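Local atomic coordinates of oxidase/hydroxylase (Streptomyces hygroscopicus subsp. hygroscopicus, PDB entry 4XCB), a protein that probably acts as a 2-oxoglutarate-dependent dioxygenase of the phytanoyl-CoA dioxygenase family and binds hygromycin B beside its active-site metal. Residues A[15-27]-A[193-207]. Residues are numbered along the deposited sequence; the frame is centred on the assembly and turned at random.
Sequences FDTTGFLVIPGVF and VFVRSGDVLLLNEAL
Ile23 and Val200 form an antiparallel hydrogen-bonded pair through two nearly straight bonds, Ile23 N to Val200 O at 2.7 Å and Val200 N to Ile23 O at 2.9 Å; Leu21 and Leu202 repeat the pattern, and Asn204 N closes the ladder on Gly19 O. At its other end Asp199 joins two loops: OD1 takes Gly25 N at 2.8 Å on its anti side, while OD2 receives Arg196 N from above the carboxylate plane. With an alanine here, the amides of Gly25 and Arg196 would probably lose their acceptor, and the 196-199 turn could shift against Gly25. Gly198 O then accepts Phe27 N on a lone pair (3.0 Å).

Val200 CG2 packs against Val26 CG2 and, at 3.6 Å, Phe27 CE2. On that same face Phe15, its CG anti to the backbone N (chi1 -175°), lays its ring edge by Leu202 O, under helix 72-82. On the opposite face Phe20 slides along Val193, CZ to CG2 3.5 Å, and meets Leu207 CD2.

Strand 20-23, outermost in the major sheet of the double-stranded beta helix within this chain, is joined by paired backbone bonds and apolar contacts on both faces to strand 200-204, which leads directly into Glu205, a residue that touches the bound hygromycin B here and is an iron ligand in another structure of this protein.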
ATOM      1  N   PHE A  15       3.881 -18.371  -0.061  1.00 11.53           N
ATOM      2  CA  PHE A  15       4.831 -17.510  -0.750  1.00 10.27           C
ATOM      3  C   PHE A  15       4.604 -16.046  -0.374  1.00 10.50           C
ATOM      4  O   PHE A  15       5.552 -15.301  -0.149  1.00 10.31           O
ATOM      5  CB  PHE A  15       4.746 -17.682  -2.267  1.00  8.70           C
ATOM      6  CG  PHE A  15       5.782 -16.907  -3.006  1.00  9.57           C
ATOM      7  CD1 PHE A  15       7.053 -17.429  -3.214  1.00 10.43           C
ATOM      8  CD2 PHE A  15       5.504 -15.632  -3.453  1.00 10.75           C
ATOM      9  CE1 PHE A  15       8.006 -16.685  -3.894  1.00 11.91           C
ATOM     10  CE2 PHE A  15       6.453 -14.882  -4.131  1.00 10.91           C
ATOM     11  CZ  PHE A  15       7.695 -15.404  -4.362  1.00 11.03           C
ATOM     12  N   ASP A  16       3.341 -15.644  -0.308  1.00 10.38           N
ATOM     13  CA  ASP A  16       3.000 -14.275   0.025  1.00  8.54           C
ATOM     14  C   ASP A  16       3.495 -13.945   1.424  1.00  9.64           C
ATOM     15  O   ASP A  16       4.103 -12.904   1.657  1.00 11.60           O
ATOM     16  CB  ASP A  16       1.494 -14.066  -0.067  1.00 14.17           C
ATOM     17  CG  ASP A  16       1.048 -12.737   0.503  1.00 13.15           C
ATOM     18  OD1 ASP A  16       1.581 -11.683   0.098  1.00 11.97           O
ATOM     19  OD2 ASP A  16       0.134 -12.737   1.361  1.00 15.14           O
ATOM     20  N   THR A  17       3.234 -14.843   2.370  1.00 10.05           N
ATOM     21  CA  THR A  17       3.475 -14.484   3.760  1.00 12.09           C
ATOM     22  C   THR A  17       4.929 -14.642   4.184  1.00 11.95           C
ATOM     23  O   THR A  17       5.365 -13.989   5.134  1.00 15.29           O
ATOM     24  CB  THR A  17       2.593 -15.307   4.716  1.00 11.11           C
ATOM     25  OG1 THR A  17       2.698 -16.703   4.409  1.00  9.97           O
ATOM     26  CG2 THR A  17       1.142 -14.861   4.599  1.00 13.28           C
ATOM     27  N   THR A  18       5.686 -15.494   3.498  1.00 11.40           N
ATOM     28  CA  THR A  18       7.061 -15.774   3.906  1.00 10.56           C
ATOM     29  C   THR A  18       8.125 -15.305   2.914  1.00 11.75           C
ATOM     30  O   THR A  18       9.306 -15.210   3.253  1.00 12.71           O
ATOM     31  CB  THR A  18       7.268 -17.286   4.135  1.00 12.79           C
ATOM     32  OG1 THR A  18       7.281 -17.966   2.868  1.00 12.63           O
ATOM     33  CG2 THR A  18       6.166 -17.855   5.019  1.00 13.56           C
ATOM     34  N   GLY A  19       7.706 -15.029   1.680  1.00 11.21           N
ATOM     35  CA  GLY A  19       8.628 -14.531   0.671  1.00  8.69           C
ATOM     36  C   GLY A  19       9.319 -15.627  -0.114  1.00 13.72           C
ATOM     37  O   GLY A  19      10.152 -15.342  -0.951  1.00 13.24           O
ATOM     38  N   PHE A  20       8.999 -16.879   0.182  1.00 10.51           N
ATOM     39  CA  PHE A  20       9.577 -17.965  -0.588  1.00 13.00           C
ATOM     40  C   PHE A  20       8.682 -19.178  -0.502  1.00 10.85           C
ATOM     41  O   PHE A  20       7.695 -19.185   0.234  1.00 13.50           O
ATOM     42  CB  PHE A  20      11.000 -18.294  -0.114  1.00 10.89           C
ATOM     43  CG  PHE A  20      11.066 -18.940   1.234  1.00 13.53           C
ATOM     44  CD1 PHE A  20      10.913 -18.192   2.392  1.00 12.23           C
ATOM     45  CD2 PHE A  20      11.320 -20.290   1.343  1.00 12.81           C
ATOM     46  CE1 PHE A  20      11.000 -18.796   3.640  1.00 13.87           C
ATOM     47  CE2 PHE A  20      11.403 -20.897   2.587  1.00 16.10           C
ATOM     48  CZ  PHE A  20      11.239 -20.147   3.732  1.00 18.03           C
ATOM     49  N   LEU A  21       8.999 -20.181  -1.302  1.00 10.04           N
ATOM     50  CA  LEU A  21       8.232 -21.408  -1.313  1.00 10.74           C
ATOM     51  C   LEU A  21       9.147 -22.546  -1.713  1.00 11.16           C
ATOM     52  O   LEU A  21       9.827 -22.485  -2.744  1.00 10.01           O
ATOM     53  CB  LEU A  21       7.025 -21.308  -2.242  1.00 13.67           C
ATOM     54  CG  LEU A  21       6.223 -22.602  -2.274  1.00 12.42           C
ATOM     55  CD1 LEU A  21       5.424 -22.777  -0.956  1.00 11.43           C
ATOM     56  CD2 LEU A  21       5.324 -22.651  -3.504  1.00 14.85           C
ATOM     57  N   VAL A  22       9.205 -23.575  -0.872  1.00 13.49           N
ATOM     58  CA  VAL A  22       9.964 -24.764  -1.207  1.00 12.75           C
ATOM     59  C   VAL A  22       9.025 -25.748  -1.873  1.00 11.48           C
ATOM     60  O   VAL A  22       7.999 -26.137  -1.295  1.00 16.00           O
ATOM     61  CB  VAL A  22      10.621 -25.409   0.021  1.00 17.06           C
ATOM     62  CG1 VAL A  22      11.107 -26.803  -0.328  1.00 19.66           C
ATOM     63  CG2 VAL A  22      11.772 -24.546   0.521  1.00 17.16           C
ATOM     64  N   ILE A  23       9.358 -26.110  -3.110  1.00 13.35           N
ATOM     65  CA  ILE A  23       8.562 -27.061  -3.864  1.00 15.91           C
ATOM     66  C   ILE A  23       9.371 -28.340  -3.932  1.00 16.24           C
ATOM     67  O   ILE A  23      10.399 -28.392  -4.598  1.00 15.32           O
ATOM     68  CB  ILE A  23       8.215 -26.544  -5.270  1.00 18.66           C
ATOM     69  CG1 ILE A  23       7.671 -25.114  -5.197  1.00 16.00           C
ATOM     70  CG2 ILE A  23       7.203 -27.463  -5.930  1.00 18.69           C
ATOM     71  CD1 ILE A  23       7.217 -24.559  -6.544  1.00 17.13           C
ATOM     72  N   PRO A  24       8.939 -29.374  -3.197  1.00 15.96           N
ATOM     73  CA  PRO A  24       9.763 -30.575  -3.094  1.00 15.10           C
ATOM     74  C   PRO A  24       9.716 -31.483  -4.325  1.00 14.76           C
ATOM     75  O   PRO A  24       8.677 -31.618  -4.978  1.00 17.65           O
ATOM     76  CB  PRO A  24       9.166 -31.294  -1.878  1.00 17.45           C
ATOM     77  CG  PRO A  24       7.740 -30.898  -1.898  1.00 19.90           C
ATOM     78  CD  PRO A  24       7.721 -29.467  -2.366  1.00 17.02           C
ATOM     79  N   GLY A  25      10.855 -32.102  -4.618  1.00 19.91           N
ATOM     80  CA  GLY A  25      10.929 -33.155  -5.611  1.00 18.60           C
ATOM     81  C   GLY A  25      10.529 -32.793  -7.026  1.00 18.35           C
ATOM     82  O   GLY A  25       9.977 -33.622  -7.736  1.00 22.50           O
ATOM     83  N   VAL A  26      10.802 -31.564  -7.445  1.00 12.96           N
ATOM     84  CA  VAL A  26      10.414 -31.134  -8.781  1.00 14.97           C
ATOM     85  C   VAL A  26      11.183 -31.898  -9.854  1.00 17.30           C
ATOM     86  O   VAL A  26      10.649 -32.246 -10.916  1.00 19.25           O
ATOM     87  CB  VAL A  26      10.646 -29.628  -8.951  1.00 14.83           C
ATOM     88  CG1 VAL A  26      10.271 -29.168 -10.344  1.00 16.70           C
ATOM     89  CG2 VAL A  26       9.822 -28.865  -7.929  1.00 15.36           C
ATOM     90  N   PHE A  27      12.442 -32.176  -9.565  1.00 17.40           N
ATOM     91  CA  PHE A  27      13.272 -32.879 -10.526  1.00 16.19           C
ATOM     92  C   PHE A  27      13.697 -34.217  -9.968  1.00 19.67           C
ATOM     93  O   PHE A  27      14.086 -34.315  -8.805  1.00 19.62           O
ATOM     94  CB  PHE A  27      14.478 -32.026 -10.899  1.00 14.96           C
ATOM     95  CG  PHE A  27      14.101 -30.714 -11.501  1.00 15.23           C
ATOM     96  CD1 PHE A  27      13.767 -30.617 -12.848  1.00 16.32           C
ATOM     97  CD2 PHE A  27      14.061 -29.569 -10.728  1.00 15.39           C
ATOM     98  CE1 PHE A  27      13.409 -29.412 -13.399  1.00 15.41           C
ATOM     99  CE2 PHE A  27      13.700 -28.361 -11.275  1.00 14.51           C
ATOM    100  CZ  PHE A  27      13.375 -28.278 -12.617  1.00 17.61           C
ATOM    101  N   VAL A 193      16.270 -23.094   6.316  1.00 14.67           N
ATOM    102  CA  VAL A 193      15.457 -23.886   5.400  1.00 18.35           C
ATOM    103  C   VAL A 193      16.267 -25.061   4.896  1.00 15.32           C
ATOM    104  O   VAL A 193      17.371 -24.878   4.382  1.00 17.74           O
ATOM    105  CB  VAL A 193      14.984 -23.063   4.184  1.00 17.01           C
ATOM    106  CG1 VAL A 193      14.203 -23.948   3.218  1.00 15.66           C
ATOM    107  CG2 VAL A 193      14.147 -21.882   4.627  1.00 18.09           C
ATOM    108  N   PHE A 194      15.726 -26.268   5.037  1.00 15.11           N
ATOM    109  CA  PHE A 194      16.444 -27.459   4.610  1.00 16.04           C
ATOM    110  C   PHE A 194      15.831 -28.004   3.337  1.00 17.91           C
ATOM    111  O   PHE A 194      14.624 -27.919   3.135  1.00 19.31           O
ATOM    112  CB  PHE A 194      16.439 -28.493   5.734  1.00 14.93           C
ATOM    113  CG  PHE A 194      16.947 -27.942   7.025  1.00 19.07           C
ATOM    114  CD1 PHE A 194      18.192 -27.338   7.079  1.00 17.72           C
ATOM    115  CD2 PHE A 194      16.167 -27.966   8.162  1.00 18.61           C
ATOM    116  CE1 PHE A 194      18.673 -26.799   8.252  1.00 20.63           C
ATOM    117  CE2 PHE A 194      16.640 -27.429   9.353  1.00 21.38           C
ATOM    118  CZ  PHE A 194      17.893 -26.842   9.397  1.00 21.48           C
ATOM    119  N   VAL A 195      16.671 -28.515   2.443  1.00 18.86           N
ATOM    120  CA  VAL A 195      16.185 -28.971   1.147  1.00 17.36           C
ATOM    121  C   VAL A 195      16.826 -30.282   0.733  1.00 19.59           C
ATOM    122  O   VAL A 195      17.880 -30.657   1.246  1.00 17.91           O
ATOM    123  CB  VAL A 195      16.452 -27.917   0.024  1.00 18.23           C
ATOM    124  CG1 VAL A 195      15.578 -26.684   0.218  1.00 17.80           C
ATOM    125  CG2 VAL A 195      17.920 -27.537  -0.020  1.00 18.80           C
ATOM    126  N   ARG A 196      16.185 -30.963  -0.213  1.00 17.43           N
ATOM    127  CA  ARG A 196      16.735 -32.172  -0.816  1.00 18.50           C
ATOM    128  C   ARG A 196      17.093 -31.900  -2.261  1.00 17.59           C
ATOM    129  O   ARG A 196      16.551 -30.972  -2.869  1.00 18.29           O
ATOM    130  CB  ARG A 196      15.739 -33.329  -0.725  1.00 19.02           C
ATOM    131  CG  ARG A 196      15.496 -33.785   0.698  1.00 21.72           C
ATOM    132  CD  ARG A 196      16.694 -34.532   1.264  1.00 25.88           C
ATOM    133  NE  ARG A 196      16.309 -35.257   2.473  1.00 31.89           N
ATOM    134  CZ  ARG A 196      17.086 -36.114   3.131  1.00 31.10           C
ATOM    135  NH1 ARG A 196      18.316 -36.374   2.706  1.00 31.18           N
ATOM    136  NH2 ARG A 196      16.623 -36.714   4.223  1.00 39.34           N
ATOM    137  N   SER A 197      18.034 -32.677  -2.787  1.00 17.34           N
ATOM    138  CA  SER A 197      18.419 -32.601  -4.187  1.00 17.79           C
ATOM    139  C   SER A 197      17.175 -32.783  -5.059  1.00 18.51           C
ATOM    140  O   SER A 197      16.420 -33.739  -4.875  1.00 21.83           O
ATOM    141  CB  SER A 197      19.492 -33.662  -4.489  1.00 18.28           C
ATOM    142  OG  SER A 197      19.882 -33.622  -5.844  1.00 31.51           O
ATOM    143  N   GLY A 198      16.938 -31.844  -5.976  1.00 18.10           N
ATOM    144  CA  GLY A 198      15.763 -31.907  -6.829  1.00 18.01           C
ATOM    145  C   GLY A 198      14.624 -30.997  -6.402  1.00 16.27           C
ATOM    146  O   GLY A 198      13.647 -30.809  -7.144  1.00 15.47           O
ATOM    147  N   ASP A 199      14.736 -30.438  -5.202  1.00 15.35           N
ATOM    148  CA  ASP A 199      13.788 -29.433  -4.731  1.00 15.24           C
ATOM    149  C   ASP A 199      14.019 -28.096  -5.423  1.00 16.63           C
ATOM    150  O   ASP A 199      15.143 -27.776  -5.814  1.00 15.05           O
ATOM    151  CB  ASP A 199      13.912 -29.203  -3.222  1.00 14.27           C
ATOM    152  CG  ASP A 199      13.496 -30.397  -2.386  1.00 19.45           C
ATOM    153  OD1 ASP A 199      12.897 -31.359  -2.920  1.00 20.26           O
ATOM    154  OD2 ASP A 199      13.750 -30.342  -1.157  1.00 21.70           O
ATOM    155  N   VAL A 200      12.958 -27.306  -5.525  1.00 12.93           N
ATOM    156  CA  VAL A 200      13.040 -25.935  -6.028  1.00 12.16           C
ATOM    157  C   VAL A 200      12.672 -24.973  -4.893  1.00 12.69           C
ATOM    158  O   VAL A 200      11.645 -25.151  -4.251  1.00 15.48           O
ATOM    159  CB  VAL A 200      12.094 -25.719  -7.208  1.00 14.46           C
ATOM    160  CG1 VAL A 200      12.053 -24.251  -7.604  1.00 13.31           C
ATOM    161  CG2 VAL A 200      12.532 -26.575  -8.408  1.00 14.51           C
ATOM    162  N   LEU A 201      13.510 -23.967  -4.653  1.00 11.36           N
ATOM    163  CA  LEU A 201      13.126 -22.868  -3.775  1.00 13.96           C
ATOM    164  C   LEU A 201      12.794 -21.664  -4.672  1.00 10.76           C
ATOM    165  O   LEU A 201      13.662 -21.125  -5.367  1.00 13.57           O
ATOM    166  CB  LEU A 201      14.238 -22.556  -2.753  1.00 14.27           C
ATOM    167  CG  LEU A 201      13.927 -21.718  -1.500  1.00 13.75           C
ATOM    168  CD1 LEU A 201      15.041 -21.884  -0.480  1.00 14.44           C
ATOM    169  CD2 LEU A 201      13.753 -20.221  -1.846  1.00 14.01           C
ATOM    170  N   LEU A 202      11.516 -21.289  -4.665  1.00 12.13           N
ATOM    171  CA  LEU A 202      11.013 -20.118  -5.382  1.00 11.04           C
ATOM    172  C   LEU A 202      11.143 -18.930  -4.434  1.00 10.73           C
ATOM    173  O   LEU A 202      10.596 -18.969  -3.339  1.00 12.28           O
ATOM    174  CB  LEU A 202       9.557 -20.330  -5.787  1.00 12.96           C
ATOM    175  CG  LEU A 202       8.851 -19.301  -6.669  1.00 11.08           C
ATOM    176  CD1 LEU A 202       9.367 -19.411  -8.089  1.00 16.60           C
ATOM    177  CD2 LEU A 202       7.353 -19.525  -6.653  1.00 20.61           C
ATOM    178  N   LEU A 203      11.833 -17.873  -4.863  1.00 11.26           N
ATOM    179  CA  LEU A 203      12.270 -16.828  -3.935  1.00 11.00           C
ATOM    180  C   LEU A 203      11.912 -15.421  -4.416  1.00 10.98           C
ATOM    181  O   LEU A 203      12.285 -15.020  -5.510  1.00 12.09           O
ATOM    182  CB  LEU A 203      13.782 -16.930  -3.738  1.00 12.57           C
ATOM    183  CG  LEU A 203      14.493 -15.884  -2.885  1.00 14.33           C
ATOM    184  CD1 LEU A 203      13.963 -15.940  -1.459  1.00 11.37           C
ATOM    185  CD2 LEU A 203      15.991 -16.150  -2.902  1.00 17.31           C
ATOM    186  N   ASN A 204      11.190 -14.682  -3.588  1.00 11.00           N
ATOM    187  CA  ASN A 204      11.006 -13.238  -3.764  1.00 11.50           C
ATOM    188  C   ASN A 204      12.300 -12.534  -3.385  1.00 11.99           C
ATOM    189  O   ASN A 204      12.711 -12.596  -2.228  1.00 11.83           O
ATOM    190  CB  ASN A 204       9.852 -12.751  -2.874  1.00 10.97           C
ATOM    191  CG  ASN A 204       9.477 -11.290  -3.129  1.00 10.42           C
ATOM    192  OD1 ASN A 204      10.268 -10.519  -3.653  1.00 11.75           O
ATOM    193  ND2 ASN A 204       8.256 -10.911  -2.736  1.00 11.66           N
ATOM    194  N   GLU A 205      12.950 -11.855  -4.320  1.00 11.48           N
ATOM    195  CA  GLU A 205      14.266 -11.296  -4.017  1.00 11.54           C
ATOM    196  C   GLU A 205      14.184 -10.131  -3.030  1.00 12.52           C
ATOM    197  O   GLU A 205      15.205  -9.645  -2.547  1.00 13.18           O
ATOM    198  CB  GLU A 205      14.982 -10.883  -5.307  1.00 12.37           C
ATOM    199  CG  GLU A 205      15.639 -12.087  -6.007  1.00 14.85           C
ATOM    200  CD  GLU A 205      16.782 -12.679  -5.194  1.00 19.82           C
ATOM    201  OE1 GLU A 205      17.723 -11.938  -4.844  1.00 25.47           O
ATOM    202  OE2 GLU A 205      16.738 -13.892  -4.901  1.00 19.63           O
ATOM    203  N   ALA A 206      12.971  -9.729  -2.682  1.00 11.62           N
ATOM    204  CA  ALA A 206      12.788  -8.753  -1.604  1.00 11.79           C
ATOM    205  C   ALA A 206      13.149  -9.339  -0.234  1.00 13.39           C
ATOM    206  O   ALA A 206      13.455  -8.584   0.696  1.00 11.40           O
ATOM    207  CB  ALA A 206      11.358  -8.239  -1.600  1.00 12.89           C
ATOM    208  N   LEU A 207      13.119 -10.664  -0.114  1.00  9.15           N
ATOM    209  CA  LEU A 207      13.411 -11.323   1.162  1.00 10.51           C
ATOM    210  C   LEU A 207      14.876 -11.140   1.520  1.00 10.72           C
ATOM    211  O   LEU A 207      15.734 -11.266   0.676  1.00 11.95           O
ATOM    212  CB  LEU A 207      13.061 -12.804   1.073  1.00  8.40           C
ATOM    213  CG  LEU A 207      13.156 -13.579   2.377  1.00  9.45           C
ATOM    214  CD1 LEU A 207      12.039 -13.123   3.310  1.00 11.35           C
ATOM    215  CD2 LEU A 207      13.005 -15.042   2.056  1.00 11.80           C
TER
HETATM  216  O   HOH W   1       6.219 -12.574  -1.404  1.00 12.73           O
HETATM  217  O   HOH W   2      16.619 -35.893  -7.038  1.00 30.54           O